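Protein DOA1 (Saccharomyces cerevisiae, PDB 3ODT) probably binds ubiquitin through its WD40 beta-propeller domain and takes part in regulating the turnover of F-box proteins. Local coordinates at residues I250-K253 against E254-S257; V192-D195 against G196-I199. All blocks are in the same frame, centred on the assembly; numbering follows the deposited sequence.

Interaction 1. Residues I250-K253 against E254-S257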
ATOM      1  N   ILE A 250       5.909 -13.893   4.296  1.00  7.64           N
ATOM      2  CA  ILE A 250       4.695 -14.072   5.069  1.00  8.40           C
ATOM      3  C   ILE A 250       5.110 -14.429   6.481  1.00  7.73           C
ATOM      4  O   ILE A 250       5.935 -15.323   6.655  1.00  7.96           O
ATOM      5  CB  ILE A 250       3.796 -15.182   4.468  1.00  9.32           C
ATOM      6  CG1 ILE A 250       3.325 -14.774   3.064  1.00 11.49           C
ATOM      7  CG2 ILE A 250       2.562 -15.420   5.332  1.00 10.99           C
ATOM      8  CD1 ILE A 250       3.994 -15.511   1.968  1.00 37.14           C
ATOM      9  N   TRP A 251       4.556 -13.731   7.475  1.00  8.17           N
ATOM     10  CA  TRP A 251       4.959 -13.894   8.881  1.00  9.23           C
ATOM     11  C   TRP A 251       3.752 -14.163   9.800  1.00  8.56           C
ATOM     12  O   TRP A 251       2.636 -13.670   9.586  1.00 10.29           O
ATOM     13  CB  TRP A 251       5.602 -12.613   9.413  1.00  8.53           C
ATOM     14  CG  TRP A 251       6.596 -11.931   8.540  1.00  7.75           C
ATOM     15  CD1 TRP A 251       6.322 -11.161   7.459  1.00  7.70           C
ATOM     16  CD2 TRP A 251       8.022 -11.901   8.705  1.00  7.08           C
ATOM     17  NE1 TRP A 251       7.490 -10.644   6.931  1.00  8.65           N
ATOM     18  CE2 TRP A 251       8.548 -11.095   7.674  1.00  7.09           C
ATOM     19  CE3 TRP A 251       8.905 -12.491   9.614  1.00  8.87           C
ATOM     20  CZ2 TRP A 251       9.920 -10.852   7.531  1.00  8.42           C
ATOM     21  CZ3 TRP A 251      10.277 -12.258   9.464  1.00 10.49           C
ATOM     22  CH2 TRP A 251      10.765 -11.434   8.435  1.00  9.14           C
ATOM     23  N   SER A 252       3.993 -14.917  10.863  1.00  8.11           N
ATOM     24  CA  SER A 252       3.056 -14.964  11.954  1.00  8.22           C
ATOM     25  C   SER A 252       3.141 -13.660  12.744  1.00  8.42           C
ATOM     26  O   SER A 252       4.173 -13.339  13.315  1.00  8.87           O
ATOM     27  CB  SER A 252       3.380 -16.114  12.891  1.00  9.12           C
ATOM     28  OG  SER A 252       2.669 -15.953  14.097  1.00 11.65           O
ATOM     29  N   LYS A 253       2.054 -12.906  12.770  1.00  9.70           N
ATOM     30  CA  LYS A 253       2.026 -11.671  13.542  1.00  9.94           C
ATOM     31  C   LYS A 253       2.169 -12.002  15.015  1.00 13.40           C
ATOM     32  O   LYS A 253       2.890 -11.320  15.737  1.00 11.05           O
ATOM     33  CB  LYS A 253       0.728 -10.920  13.267  1.00 12.64           C
ATOM     34  CG  LYS A 253       0.530  -9.684  14.094  1.00 16.10           C
ATOM     35  CD  LYS A 253      -0.263 -10.002  15.315  1.00 28.97           C
ATOM     36  CE  LYS A 253      -0.910  -8.763  15.897  1.00 39.47           C
ATOM     37  NZ  LYS A 253      -1.445  -9.084  17.233  1.00 40.78           N
ATOM     38  N   GLU A 254       1.505 -13.071  15.441  1.00 11.84           N
ATOM     39  CA  GLU A 254       1.462 -13.439  16.861  1.00 11.82           C
ATOM     40  C   GLU A 254       2.780 -13.974  17.424  1.00 13.06           C
ATOM     41  O   GLU A 254       3.070 -13.780  18.596  1.00 13.88           O
ATOM     42  CB  GLU A 254       0.365 -14.472  17.088  1.00 19.62           C
ATOM     43  CG  GLU A 254      -1.033 -13.948  16.759  1.00 37.69           C
ATOM     44  CD  GLU A 254      -1.508 -12.860  17.705  1.00 60.34           C
ATOM     45  OE1 GLU A 254      -0.918 -12.704  18.797  1.00 56.80           O
ATOM     46  OE2 GLU A 254      -2.475 -12.154  17.351  1.00 63.30           O
ATOM     47  N   ASN A 255       3.585 -14.661  16.626  1.00 10.81           N
ATOM     48  CA  ASN A 255       4.795 -15.245  17.191  1.00 14.00           C
ATOM     49  C   ASN A 255       6.094 -14.999  16.447  1.00 14.00           C
ATOM     50  O   ASN A 255       7.148 -15.446  16.897  1.00 13.59           O
ATOM     51  CB  ASN A 255       4.580 -16.747  17.449  1.00 14.32           C
ATOM     52  CG  ASN A 255       4.535 -17.568  16.178  1.00 14.92           C
ATOM     53  OD1 ASN A 255       5.341 -17.386  15.272  1.00 16.89           O
ATOM     54  ND2 ASN A 255       3.570 -18.486  16.109  1.00 12.97           N
ATOM     55  N   GLY A 256       6.024 -14.285  15.331  1.00 10.59           N
ATOM     56  CA  GLY A 256       7.208 -13.853  14.605  1.00 12.70           C
ATOM     57  C   GLY A 256       7.726 -14.857  13.596  1.00 10.23           C
ATOM     58  O   GLY A 256       8.656 -14.568  12.878  1.00 10.69           O
ATOM     59  N   SER A 257       7.161 -16.056  13.546  1.00 10.66           N
ATOM     60  CA  SER A 257       7.663 -17.055  12.602  1.00 10.38           C
ATOM     61  C   SER A 257       7.662 -16.483  11.185  1.00  8.00           C
ATOM     62  O   SER A 257       6.710 -15.809  10.767  1.00 10.64           O
ATOM     63  CB  SER A 257       6.797 -18.316  12.597  1.00 11.73           C
ATOM     64  OG  SER A 257       6.899 -19.045  13.804  1.00 12.96           O
TER

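Interaction 2. Residues V192-D195 against G196-I199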
ATOM      1  N   VAL A 192      -2.475  -0.769  10.316  1.00  8.45           N
ATOM      2  CA  VAL A 192      -3.168  -0.684  11.590  1.00  8.56           C
ATOM      3  C   VAL A 192      -3.827  -2.031  11.941  1.00  8.87           C
ATOM      4  O   VAL A 192      -4.638  -2.560  11.195  1.00 12.97           O
ATOM      5  CB  VAL A 192      -4.197   0.461  11.571  1.00  9.66           C
ATOM      6  CG1 VAL A 192      -4.976   0.526  12.900  1.00 10.99           C
ATOM      7  CG2 VAL A 192      -3.496   1.776  11.214  1.00 10.77           C
ATOM      8  N   VAL A 193      -3.431  -2.604  13.063  1.00  9.02           N
ATOM      9  CA  VAL A 193      -4.025  -3.854  13.517  1.00 11.42           C
ATOM     10  C   VAL A 193      -5.395  -3.585  14.173  1.00 11.26           C
ATOM     11  O   VAL A 193      -6.424  -4.176  13.814  1.00 12.56           O
ATOM     12  CB  VAL A 193      -3.085  -4.554  14.488  1.00 12.69           C
ATOM     13  CG1 VAL A 193      -3.717  -5.834  15.057  1.00 14.14           C
ATOM     14  CG2 VAL A 193      -1.757  -4.873  13.822  1.00 12.13           C
ATOM     15  N   ASP A 194      -5.406  -2.634  15.089  1.00 12.98           N
ATOM     16  CA  ASP A 194      -6.610  -2.176  15.759  1.00 11.56           C
ATOM     17  C   ASP A 194      -6.277  -0.847  16.400  1.00 11.69           C
ATOM     18  O   ASP A 194      -5.174  -0.297  16.194  1.00 11.24           O
ATOM     19  CB  ASP A 194      -7.103  -3.206  16.780  1.00 16.95           C
ATOM     20  CG  ASP A 194      -6.052  -3.580  17.814  1.00 17.73           C
ATOM     21  OD1 ASP A 194      -5.214  -2.718  18.201  1.00 14.53           O
ATOM     22  OD2 ASP A 194      -6.066  -4.757  18.237  1.00 24.35           O
ATOM     23  N   ASP A 195      -7.216  -0.292  17.172  1.00 11.81           N
ATOM     24  CA  ASP A 195      -7.034   1.053  17.733  1.00 14.38           C
ATOM     25  C   ASP A 195      -5.796   1.140  18.619  1.00 17.18           C
ATOM     26  O   ASP A 195      -5.300   2.226  18.894  1.00 17.51           O
ATOM     27  CB  ASP A 195      -8.256   1.463  18.555  1.00 18.88           C
ATOM     28  CG  ASP A 195      -9.431   1.861  17.686  1.00 23.13           C
ATOM     29  OD1 ASP A 195      -9.338   1.766  16.452  1.00 22.43           O
ATOM     30  OD2 ASP A 195     -10.464   2.265  18.245  1.00 27.53           O
ATOM     31  N   GLY A 196      -5.308  -0.008  19.078  1.00 11.74           N
ATOM     32  CA  GLY A 196      -4.226  -0.024  20.050  1.00 10.84           C
ATOM     33  C   GLY A 196      -2.895  -0.557  19.558  1.00 10.69           C
ATOM     34  O   GLY A 196      -1.953  -0.628  20.329  1.00 11.94           O
ATOM     35  N   HIS A 197      -2.812  -0.927  18.286  1.00  8.74           N
ATOM     36  CA  HIS A 197      -1.606  -1.529  17.772  1.00  9.91           C
ATOM     37  C   HIS A 197      -1.441  -1.255  16.284  1.00  9.20           C
ATOM     38  O   HIS A 197      -2.413  -1.258  15.529  1.00  9.86           O
ATOM     39  CB  HIS A 197      -1.653  -3.047  17.967  1.00 10.80           C
ATOM     40  CG  HIS A 197      -1.879  -3.450  19.382  1.00 13.19           C
ATOM     41  ND1 HIS A 197      -3.135  -3.530  19.929  1.00 14.62           N
ATOM     42  CD2 HIS A 197      -1.008  -3.778  20.363  1.00 16.50           C
ATOM     43  CE1 HIS A 197      -3.031  -3.880  21.202  1.00 21.21           C
ATOM     44  NE2 HIS A 197      -1.754  -4.044  21.485  1.00 22.45           N
ATOM     45  N   PHE A 198      -0.189  -1.057  15.862  1.00  8.64           N
ATOM     46  CA  PHE A 198       0.156  -0.965  14.457  1.00  7.74           C
ATOM     47  C   PHE A 198       1.427  -1.734  14.161  1.00  6.97           C
ATOM     48  O   PHE A 198       2.184  -2.068  15.069  1.00  7.97           O
ATOM     49  CB  PHE A 198       0.245   0.517  14.007  1.00  9.55           C
ATOM     50  CG  PHE A 198       1.431   1.280  14.552  1.00  9.44           C
ATOM     51  CD1 PHE A 198       2.683   1.198  13.935  1.00  8.84           C
ATOM     52  CD2 PHE A 198       1.291   2.112  15.653  1.00 11.25           C
ATOM     53  CE1 PHE A 198       3.777   1.927  14.435  1.00 10.82           C
ATOM     54  CE2 PHE A 198       2.396   2.827  16.168  1.00 12.44           C
ATOM     55  CZ  PHE A 198       3.624   2.752  15.556  1.00 11.54           C
ATOM     56  N   ILE A 199       1.638  -2.049  12.874  1.00  8.21           N
ATOM     57  CA  ILE A 199       2.926  -2.529  12.411  1.00  5.69           C
ATOM     58  C   ILE A 199       3.523  -1.494  11.485  1.00  6.10           C
ATOM     59  O   ILE A 199       2.807  -0.822  10.742  1.00  6.39           O
ATOM     60  CB  ILE A 199       2.868  -3.911  11.757  1.00 12.61           C
ATOM     61  CG1 ILE A 199       1.898  -3.912  10.596  1.00 20.81           C
ATOM     62  CG2 ILE A 199       2.379  -4.932  12.780  1.00 14.33           C
ATOM     63  CD1 ILE A 199       2.066  -5.158   9.697  1.00 23.96           C
TER

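Interaction 1. Residues I250-K253 against E254-S257
Ser252 and the residues four and five places on are joined by two backbone bonds, Ser252 N to Ser257 O (2.9 Å) and Gly256 N to Ser252 O (2.9 Å), as the chain reverses after strand 247-251. Inside the loop, Ser252 points OG away from its own nitrogen (chi1 166°), which swings it over the turn to accept Asn255 N at 3.0 Å. Asn255 OD1 in turn receives Ser257 N at 2.8 Å, almost in line with its C=O bond, and that bond makes an Asx turn; Ser257 OG is a second donor, tilted from the amide plane. This is the tight link between the third and fourth strands of a WD40 blade, and Gly256 fits it with a positive phi of 87°, where a side chain would jam against the preceding carbonyl. Trp251 sets the edge of its six-membered ring, at CE3, 3.9 Å from Gly256 O, while NE1 is hydrogen-bonded to Ser241 OG on the neighbouring strand. Lys253, its chain bent at chi2, brings NZ to 3.2 Å from Glu254 OE2 in a salt bridge, approaching from above the carboxylate plane. With an alanine in place of Lys253, the Glu254 carboxylate would probably lose its salt-bridge partner and be freer to turn.

Interaction 2. Residues V192-D195 against G196-I199
Asp194 and His197 run alongside each other in the same direction from one face of the hairpin, with carboxylate and imidazole planes turned 65° apart. Despite that twist the bond between them is well directed: His197 ND1 donates to Asp194 OD1 at 2.8 Å, the oxygen lying almost exactly in the ring plane and offering its syn lone pair. The same oxygen accepts a second hydrogen bond from the other flank, where Gly196 N approaches on the anti side at 2.8 Å and somewhat out of the carboxylate plane. Asp194 reaches both donors because CG sits between its backbone nitrogen and carbonyl carbon (chi1 56°), which folds the carboxylate back over the turn. Two donors on one oxygen fix the carboxylate, and the bond at ND1 restrains the rotation of the imidazole; the negative charge beside it would be expected to stabilise a protonated ring.

Val193 packs differently, its CB resting 3.5 Å from His197 O and its CG2 meeting CG2 of Ile199 at 4.3 Å. The Phe198 ring turns from the first strand toward Phe179, which it meets edge-to-face. Beneath the side chains, His197 O receives Val193 N at 3.0 Å and, weakly, Asp194 N, while His197 N returns a bond to Asp194 O. Two residues thus face one, which defines a classic beta bulge, next to a type I turn from Asp194 to His197: a bulged hairpin between the first two strands of a WD40 propeller blade.

Followed from the N terminus, the chain first closes interaction 2, where strand 187-194 turns back into strand 197-202 at the start of a four-stranded blade. It then completes that blade with strands 206-211 and 217-222 and enters the next one, where interaction 1 closes the loop between strands 247-251 and 258-263. The two loops are in series, neither nested nor crossed, with centres about 15 Å apart. One therefore joins the first and second strands of its blade, the other the third and fourth of the following blade. They meet across the boundary between blades, where Lys253 CE packs 4.1 Å from Val193 CG1.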